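Local coordinates for protein galactose-1-phosphate uridylyltransferase (Bacillus cereus, PDB 4QVU) that has no established function, but adopts a HIT-like fold, binds zinc and may act as a UDP-glucose:hexose-1-phosphate uridylyltransferase, at residues 40-44 with 45-49; 88-91 with 92-95; 139-142 with 143-146; 190-194 with 195-199; 246-249 with 250-254. All blocks are in the same frame, centred on the assembly; numbering follows the deposited sequence.

Interaction 1 (40-44 with 45-49); sequences LATEG and SIIWL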
# COMPACT_ATOMS: atom_id res chain seq x y z
N LEU A 40 -40.36 -3.55 -10.65
CA LEU A 40 -39.67 -3.03 -11.84
C LEU A 40 -39.59 -4.09 -12.93
O LEU A 40 -39.77 -3.78 -14.12
CB LEU A 40 -38.28 -2.52 -11.47
CG LEU A 40 -38.20 -1.35 -10.48
CD1 LEU A 40 -36.78 -1.07 -10.11
CD2 LEU A 40 -38.86 -0.08 -11.04
N ALA A 41 -39.32 -5.34 -12.52
CA ALA A 41 -39.23 -6.53 -13.38
C ALA A 41 -39.21 -7.78 -12.52
O ALA A 41 -38.77 -7.72 -11.38
CB ALA A 41 -37.99 -6.47 -14.26
N THR A 42 -39.72 -8.91 -13.05
CA THR A 42 -39.70 -10.22 -12.36
C THR A 42 -39.45 -11.34 -13.36
O THR A 42 -39.81 -11.20 -14.54
CB THR A 42 -41.01 -10.54 -11.56
OG1 THR A 42 -42.11 -10.78 -12.42
CG2 THR A 42 -41.35 -9.54 -10.50
N GLU A 43 -38.90 -12.46 -12.89
CA GLU A 43 -38.72 -13.66 -13.70
C GLU A 43 -38.78 -14.85 -12.76
O GLU A 43 -37.78 -15.20 -12.13
CB GLU A 43 -37.44 -13.61 -14.54
CG GLU A 43 -37.44 -14.61 -15.67
CD GLU A 43 -36.41 -14.29 -16.74
OE1 GLU A 43 -35.20 -14.46 -16.49
OE2 GLU A 43 -36.83 -13.83 -17.83
N GLY A 44 -39.98 -15.42 -12.62
CA GLY A 44 -40.25 -16.51 -11.70
C GLY A 44 -40.20 -16.00 -10.28
O GLY A 44 -41.03 -15.17 -9.89
N SER A 45 -39.19 -16.44 -9.51
CA SER A 45 -39.00 -16.03 -8.12
C SER A 45 -38.03 -14.82 -8.03
O SER A 45 -37.92 -14.21 -6.96
CB SER A 45 -38.49 -17.20 -7.28
OG SER A 45 -37.30 -17.77 -7.80
N ILE A 46 -37.35 -14.46 -9.17
CA ILE A 46 -36.46 -13.29 -9.25
C ILE A 46 -37.34 -12.04 -9.34
O ILE A 46 -38.12 -11.94 -10.28
CB ILE A 46 -35.44 -13.33 -10.43
CG1 ILE A 46 -34.86 -14.73 -10.81
CG2 ILE A 46 -34.40 -12.25 -10.32
CD1 ILE A 46 -33.93 -15.39 -9.91
N ILE A 47 -37.25 -11.12 -8.35
CA ILE A 47 -38.08 -9.91 -8.30
C ILE A 47 -37.19 -8.67 -8.14
O ILE A 47 -36.37 -8.62 -7.23
CB ILE A 47 -39.13 -9.99 -7.14
CG1 ILE A 47 -40.05 -11.23 -7.28
CG2 ILE A 47 -39.96 -8.70 -7.04
CD1 ILE A 47 -40.71 -11.71 -5.95
N TRP A 48 -37.38 -7.67 -9.01
CA TRP A 48 -36.65 -6.40 -8.97
C TRP A 48 -37.58 -5.32 -8.43
O TRP A 48 -38.57 -4.97 -9.08
CB TRP A 48 -36.10 -6.06 -10.36
CG TRP A 48 -35.15 -4.90 -10.40
CD1 TRP A 48 -34.26 -4.52 -9.42
CD2 TRP A 48 -34.85 -4.07 -11.54
NE1 TRP A 48 -33.49 -3.47 -9.85
CE2 TRP A 48 -33.84 -3.17 -11.15
CE3 TRP A 48 -35.36 -4.00 -12.85
CZ2 TRP A 48 -33.33 -2.20 -12.02
CZ3 TRP A 48 -34.89 -3.02 -13.70
CH2 TRP A 48 -33.87 -2.14 -13.29
N LEU A 49 -37.28 -4.83 -7.22
CA LEU A 49 -38.09 -3.84 -6.51
C LEU A 49 -37.41 -2.49 -6.38
O LEU A 49 -36.20 -2.43 -6.18
CB LEU A 49 -38.39 -4.34 -5.07
CG LEU A 49 -39.30 -5.54 -4.87
CD1 LEU A 49 -39.44 -5.83 -3.39
CD2 LEU A 49 -40.69 -5.30 -5.46

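Interaction 2 (88-91 with 92-95); sequences FSIK and HWLN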
# COMPACT_ATOMS: atom_id res chain seq x y z
N PHE A 88 -30.58 -12.11 -15.54
CA PHE A 88 -31.55 -11.07 -15.16
C PHE A 88 -30.84 -9.83 -14.58
O PHE A 88 -31.08 -8.72 -15.04
CB PHE A 88 -32.55 -11.65 -14.13
CG PHE A 88 -33.70 -10.76 -13.73
CD1 PHE A 88 -34.91 -10.80 -14.42
CD2 PHE A 88 -33.60 -9.92 -12.62
CE1 PHE A 88 -35.99 -10.01 -14.02
CE2 PHE A 88 -34.69 -9.13 -12.22
CZ PHE A 88 -35.87 -9.17 -12.93
N SER A 89 -29.94 -10.04 -13.58
CA SER A 89 -29.18 -9.01 -12.87
C SER A 89 -28.33 -8.15 -13.81
O SER A 89 -28.48 -6.93 -13.77
CB SER A 89 -28.27 -9.63 -11.82
OG SER A 89 -29.04 -10.31 -10.84
N ILE A 90 -27.45 -8.78 -14.63
CA ILE A 90 -26.57 -8.11 -15.60
C ILE A 90 -27.41 -7.32 -16.62
O ILE A 90 -27.07 -6.16 -16.88
CB ILE A 90 -25.64 -9.15 -16.31
CG1 ILE A 90 -24.67 -9.88 -15.33
CG2 ILE A 90 -24.89 -8.57 -17.53
CD1 ILE A 90 -23.56 -9.13 -14.84
N LYS A 91 -28.48 -7.93 -17.19
CA LYS A 91 -29.36 -7.31 -18.20
C LYS A 91 -29.97 -6.01 -17.67
O LYS A 91 -29.90 -4.99 -18.35
CB LYS A 91 -30.50 -8.28 -18.63
CG LYS A 91 -31.43 -7.71 -19.72
CD LYS A 91 -32.52 -8.67 -20.24
CE LYS A 91 -33.81 -8.73 -19.45
NZ LYS A 91 -33.70 -9.54 -18.21
N HIS A 92 -30.55 -6.03 -16.45
CA HIS A 92 -31.20 -4.85 -15.89
C HIS A 92 -30.18 -3.80 -15.44
O HIS A 92 -30.48 -2.61 -15.52
CB HIS A 92 -32.14 -5.23 -14.75
CG HIS A 92 -33.32 -5.99 -15.27
ND1 HIS A 92 -34.27 -5.38 -16.08
CD2 HIS A 92 -33.64 -7.30 -15.14
CE1 HIS A 92 -35.13 -6.33 -16.40
NE2 HIS A 92 -34.81 -7.49 -15.84
N TRP A 93 -28.97 -4.23 -15.02
CA TRP A 93 -27.88 -3.34 -14.63
C TRP A 93 -27.38 -2.54 -15.85
O TRP A 93 -27.26 -1.32 -15.78
CB TRP A 93 -26.74 -4.16 -14.00
CG TRP A 93 -25.37 -3.52 -13.97
CD1 TRP A 93 -25.04 -2.32 -13.40
CD2 TRP A 93 -24.13 -4.15 -14.32
NE1 TRP A 93 -23.68 -2.12 -13.50
CE2 TRP A 93 -23.09 -3.24 -14.02
CE3 TRP A 93 -23.79 -5.40 -14.88
CZ2 TRP A 93 -21.74 -3.52 -14.26
CZ3 TRP A 93 -22.45 -5.68 -15.13
CH2 TRP A 93 -21.45 -4.75 -14.82
N LEU A 94 -27.10 -3.24 -16.95
CA LEU A 94 -26.54 -2.64 -18.14
C LEU A 94 -27.57 -1.78 -18.87
O LEU A 94 -27.18 -0.72 -19.37
CB LEU A 94 -25.95 -3.71 -19.08
CG LEU A 94 -24.72 -4.47 -18.53
CD1 LEU A 94 -24.23 -5.48 -19.51
CD2 LEU A 94 -23.57 -3.54 -18.16
N ASN A 95 -28.86 -2.17 -18.88
CA ASN A 95 -29.91 -1.39 -19.54
C ASN A 95 -30.23 -0.11 -18.78
O ASN A 95 -30.56 0.88 -19.43
CB ASN A 95 -31.19 -2.21 -19.72
CG ASN A 95 -31.09 -3.25 -20.81
OD1 ASN A 95 -30.54 -3.02 -21.89
ND2 ASN A 95 -31.69 -4.39 -20.56

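Interaction 3 (139-142 with 143-146); sequences EQDN and FQGV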
# COMPACT_ATOMS: atom_id res chain seq x y z
N GLU A 139 -8.77 1.16 -10.17
CA GLU A 139 -7.84 1.15 -11.30
C GLU A 139 -7.80 -0.25 -11.94
O GLU A 139 -8.25 -1.22 -11.33
CB GLU A 139 -6.43 1.61 -10.90
CG GLU A 139 -5.78 0.84 -9.77
CD GLU A 139 -4.28 1.03 -9.72
OE1 GLU A 139 -3.60 0.68 -10.72
OE2 GLU A 139 -3.78 1.49 -8.67
N GLN A 140 -7.29 -0.32 -13.16
CA GLN A 140 -7.13 -1.53 -13.98
C GLN A 140 -6.39 -2.64 -13.22
O GLN A 140 -6.84 -3.79 -13.24
CB GLN A 140 -6.36 -1.18 -15.28
CG GLN A 140 -7.11 -0.16 -16.16
CD GLN A 140 -6.31 0.36 -17.34
OE1 GLN A 140 -5.09 0.60 -17.27
NE2 GLN A 140 -7.02 0.66 -18.43
N ASP A 141 -5.31 -2.29 -12.48
CA ASP A 141 -4.50 -3.25 -11.72
C ASP A 141 -5.23 -3.85 -10.52
O ASP A 141 -4.76 -4.86 -10.00
CB ASP A 141 -3.19 -2.61 -11.25
CG ASP A 141 -2.14 -2.45 -12.34
OD1 ASP A 141 -2.48 -2.64 -13.54
OD2 ASP A 141 -0.98 -2.14 -12.01
N ASN A 142 -6.40 -3.31 -10.11
CA ASN A 142 -7.20 -3.90 -9.02
C ASN A 142 -7.93 -5.17 -9.49
O ASN A 142 -8.47 -5.91 -8.65
CB ASN A 142 -8.23 -2.91 -8.44
CG ASN A 142 -7.67 -1.69 -7.76
OD1 ASN A 142 -8.17 -0.57 -7.93
ND2 ASN A 142 -6.60 -1.85 -6.98
N PHE A 143 -7.91 -5.44 -10.81
CA PHE A 143 -8.59 -6.58 -11.46
C PHE A 143 -7.57 -7.58 -12.10
O PHE A 143 -7.98 -8.62 -12.61
CB PHE A 143 -9.61 -6.05 -12.51
CG PHE A 143 -10.55 -5.02 -11.92
CD1 PHE A 143 -11.58 -5.39 -11.06
CD2 PHE A 143 -10.35 -3.66 -12.15
CE1 PHE A 143 -12.40 -4.43 -10.47
CE2 PHE A 143 -11.17 -2.70 -11.55
CZ PHE A 143 -12.19 -3.09 -10.72
N GLN A 144 -6.26 -7.25 -12.04
CA GLN A 144 -5.16 -8.12 -12.50
C GLN A 144 -4.70 -8.99 -11.33
O GLN A 144 -5.02 -8.66 -10.19
CB GLN A 144 -3.97 -7.30 -13.06
CG GLN A 144 -4.29 -6.24 -14.12
CD GLN A 144 -4.56 -6.74 -15.52
OE1 GLN A 144 -4.75 -7.94 -15.77
NE2 GLN A 144 -4.58 -5.82 -16.47
N GLY A 145 -3.97 -10.06 -11.60
CA GLY A 145 -3.46 -10.91 -10.53
C GLY A 145 -2.92 -12.28 -10.92
O GLY A 145 -2.46 -12.50 -12.04
N VAL A 146 -2.94 -13.18 -9.92
CA VAL A 146 -2.50 -14.57 -10.02
C VAL A 146 -3.66 -15.38 -10.58
O VAL A 146 -4.69 -15.50 -9.92
CB VAL A 146 -2.02 -15.10 -8.63
CG1 VAL A 146 -1.50 -16.52 -8.72
CG2 VAL A 146 -0.98 -14.17 -8.03

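Interaction 4 (190-194 with 195-199); sequences VRYIL and TDFHK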
# COMPACT_ATOMS: atom_id res chain seq x y z
N VAL A 190 -17.89 -18.63 -4.65
CA VAL A 190 -18.73 -18.40 -3.45
C VAL A 190 -18.73 -19.68 -2.59
O VAL A 190 -18.47 -19.60 -1.38
CB VAL A 190 -20.17 -17.95 -3.83
CG1 VAL A 190 -21.18 -18.18 -2.70
CG2 VAL A 190 -20.18 -16.49 -4.28
N ARG A 191 -18.96 -20.86 -3.21
CA ARG A 191 -18.97 -22.17 -2.55
C ARG A 191 -17.65 -22.40 -1.81
O ARG A 191 -17.69 -22.86 -0.67
CB ARG A 191 -19.22 -23.31 -3.55
CG ARG A 191 -20.69 -23.47 -3.89
CD ARG A 191 -20.93 -24.41 -5.05
NE ARG A 191 -22.35 -24.73 -5.17
CZ ARG A 191 -22.91 -25.31 -6.23
NH1 ARG A 191 -22.17 -25.60 -7.30
NH2 ARG A 191 -24.21 -25.57 -6.25
N TYR A 192 -16.51 -22.04 -2.43
CA TYR A 192 -15.19 -22.16 -1.83
C TYR A 192 -15.06 -21.25 -0.60
O TYR A 192 -14.55 -21.70 0.42
CB TYR A 192 -14.07 -21.84 -2.85
CG TYR A 192 -12.72 -21.56 -2.23
CD1 TYR A 192 -11.94 -22.60 -1.72
CD2 TYR A 192 -12.22 -20.27 -2.15
CE1 TYR A 192 -10.70 -22.34 -1.13
CE2 TYR A 192 -10.99 -20.00 -1.56
CZ TYR A 192 -10.23 -21.04 -1.05
OH TYR A 192 -9.03 -20.76 -0.46
N ILE A 193 -15.51 -19.98 -0.71
CA ILE A 193 -15.43 -19.00 0.38
C ILE A 193 -16.24 -19.50 1.59
O ILE A 193 -15.73 -19.49 2.71
CB ILE A 193 -15.89 -17.58 -0.06
CG1 ILE A 193 -14.92 -17.01 -1.12
CG2 ILE A 193 -15.99 -16.63 1.16
CD1 ILE A 193 -15.35 -15.74 -1.75
N LEU A 194 -17.47 -19.99 1.34
CA LEU A 194 -18.34 -20.47 2.42
C LEU A 194 -17.88 -21.80 3.01
O LEU A 194 -18.25 -22.09 4.15
CB LEU A 194 -19.78 -20.63 1.91
CG LEU A 194 -20.50 -19.36 1.44
CD1 LEU A 194 -21.87 -19.70 0.94
CD2 LEU A 194 -20.59 -18.32 2.55
N THR A 195 -17.06 -22.59 2.28
CA THR A 195 -16.65 -23.92 2.73
C THR A 195 -15.17 -24.02 3.18
O THR A 195 -14.94 -24.45 4.31
CB THR A 195 -16.90 -24.94 1.60
OG1 THR A 195 -18.26 -24.85 1.20
CG2 THR A 195 -16.57 -26.38 2.01
N ASP A 196 -14.18 -23.70 2.31
CA ASP A 196 -12.78 -23.95 2.63
C ASP A 196 -11.96 -22.73 3.00
O ASP A 196 -11.09 -22.87 3.86
CB ASP A 196 -12.08 -24.65 1.47
CG ASP A 196 -12.51 -26.10 1.33
OD1 ASP A 196 -12.44 -26.84 2.34
OD2 ASP A 196 -12.88 -26.50 0.21
N PHE A 197 -12.18 -21.55 2.39
CA PHE A 197 -11.43 -20.34 2.73
C PHE A 197 -11.62 -20.03 4.22
O PHE A 197 -12.76 -19.89 4.67
CB PHE A 197 -11.89 -19.16 1.86
CG PHE A 197 -11.08 -17.89 2.00
CD1 PHE A 197 -9.86 -17.74 1.35
CD2 PHE A 197 -11.56 -16.81 2.75
CE1 PHE A 197 -9.12 -16.56 1.46
CE2 PHE A 197 -10.82 -15.63 2.86
CZ PHE A 197 -9.61 -15.50 2.21
N HIS A 198 -10.50 -20.04 5.00
CA HIS A 198 -10.46 -19.80 6.46
C HIS A 198 -11.36 -20.81 7.23
O HIS A 198 -11.88 -20.49 8.30
CB HIS A 198 -10.90 -18.35 6.79
CG HIS A 198 -9.86 -17.30 6.53
ND1 HIS A 198 -9.50 -16.39 7.52
CD2 HIS A 198 -9.11 -17.07 5.43
CE1 HIS A 198 -8.56 -15.63 6.97
NE2 HIS A 198 -8.29 -15.99 5.71
N LYS A 199 -11.52 -22.03 6.65
CA LYS A 199 -12.33 -23.16 7.13
C LYS A 199 -13.83 -22.74 7.24
O LYS A 199 -14.56 -23.25 8.10
CB LYS A 199 -11.80 -23.70 8.48

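Interaction 5 (246-249 with 250-254); sequences IQLA and AYFTK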
# COMPACT_ATOMS: atom_id res chain seq x y z
N ILE A 246 -4.09 -22.69 -5.14
CA ILE A 246 -4.11 -24.16 -5.17
C ILE A 246 -5.47 -24.68 -4.66
O ILE A 246 -6.07 -25.50 -5.35
CB ILE A 246 -2.93 -24.78 -4.36
CG1 ILE A 246 -1.57 -24.57 -5.09
CG2 ILE A 246 -3.14 -26.28 -4.10
CD1 ILE A 246 -0.26 -24.83 -4.19
N GLN A 247 -5.93 -24.22 -3.48
CA GLN A 247 -7.16 -24.78 -2.91
C GLN A 247 -8.41 -24.27 -3.65
O GLN A 247 -9.38 -25.04 -3.72
CB GLN A 247 -7.30 -24.57 -1.40
CG GLN A 247 -7.13 -23.18 -0.85
CD GLN A 247 -7.32 -23.20 0.65
OE1 GLN A 247 -8.30 -22.65 1.18
NE2 GLN A 247 -6.43 -23.88 1.36
N LEU A 248 -8.39 -23.07 -4.27
CA LEU A 248 -9.55 -22.63 -5.07
C LEU A 248 -9.59 -23.40 -6.41
O LEU A 248 -10.68 -23.72 -6.88
CB LEU A 248 -9.55 -21.10 -5.32
CG LEU A 248 -10.61 -20.53 -6.30
CD1 LEU A 248 -12.03 -20.82 -5.84
CD2 LEU A 248 -10.42 -19.06 -6.49
N ALA A 249 -8.41 -23.74 -6.99
CA ALA A 249 -8.30 -24.48 -8.25
C ALA A 249 -8.93 -25.89 -8.15
O ALA A 249 -9.38 -26.43 -9.15
CB ALA A 249 -6.85 -24.59 -8.67
N ALA A 250 -8.98 -26.46 -6.93
CA ALA A 250 -9.56 -27.77 -6.62
C ALA A 250 -11.10 -27.76 -6.79
O ALA A 250 -11.70 -28.84 -6.76
CB ALA A 250 -9.20 -28.17 -5.20
N TYR A 251 -11.72 -26.58 -6.97
CA TYR A 251 -13.17 -26.41 -7.20
C TYR A 251 -13.50 -26.38 -8.70
O TYR A 251 -14.68 -26.36 -9.08
CB TYR A 251 -13.68 -25.13 -6.52
CG TYR A 251 -14.05 -25.34 -5.07
CD1 TYR A 251 -13.07 -25.49 -4.09
CD2 TYR A 251 -15.38 -25.38 -4.67
CE1 TYR A 251 -13.41 -25.71 -2.76
CE2 TYR A 251 -15.73 -25.60 -3.34
CZ TYR A 251 -14.74 -25.76 -2.39
OH TYR A 251 -15.07 -25.97 -1.07
N PHE A 252 -12.47 -26.38 -9.56
CA PHE A 252 -12.60 -26.36 -11.01
C PHE A 252 -11.92 -27.61 -11.61
O PHE A 252 -11.72 -27.69 -12.83
CB PHE A 252 -12.02 -25.05 -11.58
CG PHE A 252 -12.71 -23.81 -11.07
CD1 PHE A 252 -12.29 -23.18 -9.90
CD2 PHE A 252 -13.80 -23.27 -11.75
CE1 PHE A 252 -12.95 -22.06 -9.40
CE2 PHE A 252 -14.45 -22.13 -11.27
CZ PHE A 252 -14.02 -21.54 -10.10
N THR A 253 -11.64 -28.61 -10.76
CA THR A 253 -11.02 -29.88 -11.16
C THR A 253 -12.07 -30.75 -11.89
O THR A 253 -11.69 -31.65 -12.64
CB THR A 253 -10.40 -30.61 -9.94
OG1 THR A 253 -9.57 -31.67 -10.40
CG2 THR A 253 -11.44 -31.15 -8.95
N LYS A 254 -13.38 -30.45 -11.69
CA LYS A 254 -14.50 -31.16 -12.31
C LYS A 254 -15.26 -30.23 -13.26
O LYS A 254 -14.93 -30.15 -14.44
CB LYS A 254 -15.44 -31.71 -11.23

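Interaction 1 (40-44 with 45-49)
Residues 40-43 and 46-49 run antiparallel as the two arms of a beta hairpin, their axes 4.7 Å apart at closest approach and joined by a type II' turn from E43 to I46. E43 and I46, the first and last residues of the turn, form a hydrogen-bonded pair, E43 N reaching I46 O at 2.8 Å. G44 takes the first corner, where its positive phi of 71° fits the type II' geometry. T42 and I47 follow as a non-hydrogen-bonded pair, and their side chains lie alongside each other on one face of the hairpin, CG2 of T42 being 3.8 Å from CG2 of I47. At the far end the register slips into a classic beta bulge: L40 and A41 both face W48. Each shares a backbone bond with it: L40 N donates to W48 O at 2.8 Å, and A41 O accepts W48 N at 2.7 Å. The indole is met at this bulge in two different ways. L40 sends CD1 over one face, 3.9 Å from the centroid of the five-membered ring, while A41 CB meets the ring at its edge, in plane near CE3. The W48 torsion, with CG opposite the backbone N (chi1 -171°), lays the ring back across the L40 side chain. The indole nitrogen looks beyond the hairpin, to T62 OG1 on strand 59-65, and I46 packs on F88 of helix 79-97. Thus the bulge lets one tryptophan take apolar cover from two successive residues, while its single polar group is satisfied by the next strand.

Interaction 2 (88-91 with 92-95)
The carbonyl oxygen of I90 accepts the amide of L94, N to O 2.9 Å with an N-H...O angle of 162°, and the same four-residue step recurs from F88 to H92, S89 to W93 and K91 to N95, as befits an alpha helix. On this ladder the side chains pair one turn apart. F88 and H92 form a T-shaped (edge-to-face) pair: the imidazole edge carrying CD2 and NE2 is directed at the phenyl face, with CD2 3.4 Å above the ring plane, over its centre. Ring planes at 61° and centroids 4.3 Å apart describe the tilt. H92 reaches back along the helix because its CG lies beside the backbone N (chi1 -69°). On another side, I90 splits its contacts between two branches. CD1 lies 3.6 Å from CZ3 of W93, whereas CG2 lies 3.7 Å from CD1 of L94, and both neighbours run alongside it. The indole nitrogen of W93 is bonded to V105 O. Helix 79-97 thus turns I90 and W93 to L107 of strand 104-111 and I215 of strand 214-222, while H92 meets the W48 ring of the hairpin strand 46-50.

Interaction 3 (139-142 with 143-146)
Backbone hydrogen bonds wind E139 to Q144 into a short 3-10 turn. F143 N binds Q140 O at 3.1 Å, its donor standing well above the carbonyl plane, and N142 N binds E139 O at 3.0 Å. The following bond, from Q144 N to D141 O, is weak at 3.5 Å, which fits a turn that is giving way to extended chain. A side-chain hydrogen bond locks the start of the same turn: N142 OD1 accepts the amide of E139 across 2.9 Å, almost straight at 174°. The other end of the N142 carboxamide is held as well, N142 ND2 bonding to R161 O, which leaves the group little freedom to rotate. Van der Waals contacts complete the local packing. The F143 ring is turned back beside the turn, CG lying beside the backbone N (chi1 -52°). There CE2 comes 3.3 Å from E139 O, Q140 O lies near the ring plane at its edge, and N142 CB is above one face, offset toward the rim. Q144, bent at chi2, brings CG 3.6 Å from Q140 O; the same CG lies 4.1 Å from D141 OD1. Beyond the turn, F143 meets Y209 edge-to-face, and a charged and a polar end reach another chain, E139 OE2 in a salt bridge to K233 and D141 OD1 in a hydrogen bond to T239, both of the second subunit. Such a 3-10 turn, tied back to its first residue by an asparagine side chain, leads the chain into strand 145-150, the outermost strand of this chain's antiparallel sheet on that side, beside the subunit interface.

Interaction 4 (190-194 with 195-199)
The side chains of Y192 and F197 cross at a slant, and each ring offers a different part of itself. Over one face of the Y192 ring sits the backbone N of F197, 3.9 Å above the plane and displaced toward the rim, with F197 CB 3.6 Å from Y192 CE2. The F197 ring receives Y192 OH at its edge, in plane, OH lying 3.6 Å from CD1, while H198 CD2 rests over one of its faces. D196 CB adds a further approach to the tyrosine, near CE1, its side chain running roughly at right angles to that of Y192. The tyrosine lies over this end of the helix because its CG is placed opposite the backbone N (chi1 163°). On the same side of the ring as F197 N, Y192 O is a shared acceptor. It takes D196 N at 2.8 Å and F197 N at 3.1 Å, the second bond spanning five residues and being close to straight at 168°; T195 N adds a weak third. The threonine hydroxyl T195 OG1 donates to R191 O across 2.8 Å, a second bond at the last turn of the helix where that from T195 N is only weak. These bonds end helix 179-195 by gathering the departing amides onto carbonyls of its final turn. Around the helix end, I193 packs on V219 and P221 of strand 214-222 and L194 on Y204 of strand 203-211. Helix 241-249 and the residues after it lie on the tyrosine side: Y192 OH bonds to Q247 OE1, and D196 OD2 to Y251 OH.

Interaction 5 (246-249 with 250-254)
A249 and A250 lie where helix 241-249 gives way to turns, and with L248 they account for most of the local burial. A249 acts chiefly through its carbonyl: its O accepts F252 N at 3.1 Å, closing a type I beta turn from A249 to F252. The donor stands far above the carbonyl plane, 60° out of it, unlike the more axial approach seen inside a regular helix. A250 keeps a last trace of helical bonding, since its N reaches I246 O only weakly, at 3.4 Å. Its methyl group instead settles against the preceding turn, CB lying 3.5 Å from Q247 O. In family terms this is the C-terminal part of the last modelled helix in the C-terminal DUF4931 region of a HIT-like fold, where three-residue bonds succeed the four-residue ones. L248 joins in with both backbone and side chain. Its O takes Y251 N at 3.0 Å, and F252 CD1 lies 3.5 Å from the same oxygen, which sits near the plane at the phenyl edge. The leucine side chain leaves with CG opposite the backbone N (chi1 173°), carrying CD1 to F252 CE1 at 3.9 Å, again in plane at the ring's edge. That phenyl ring also meets the ring of Y185 on helix 179-195, while L248 packs on V148 of strand 145-150, and both L248 and F252 touch L156 of strand 154-159.

In the fold
All five contacts are local, but their surroundings differ. Interactions 1 and 5 lie at the surface, their centres about 19 Å from the centre of the chain, while 2, 3 and 4 are partly buried. Interactions 1 and 2 belong to one family region and touch, the hairpin resting on helix 79-97 through apolar and aromatic groups. Interactions 4 and 5 touch in the other, where two helix ends are joined by probable hydrogen bonds between polar side chains. Interaction 3 stands apart, at the opposite edge strand from interaction 1; among the five, its segments alone reach other subunits. Strand pairing governs the first, helical spacing the second, a 3-10 lead-in the third, helix-end turns the others.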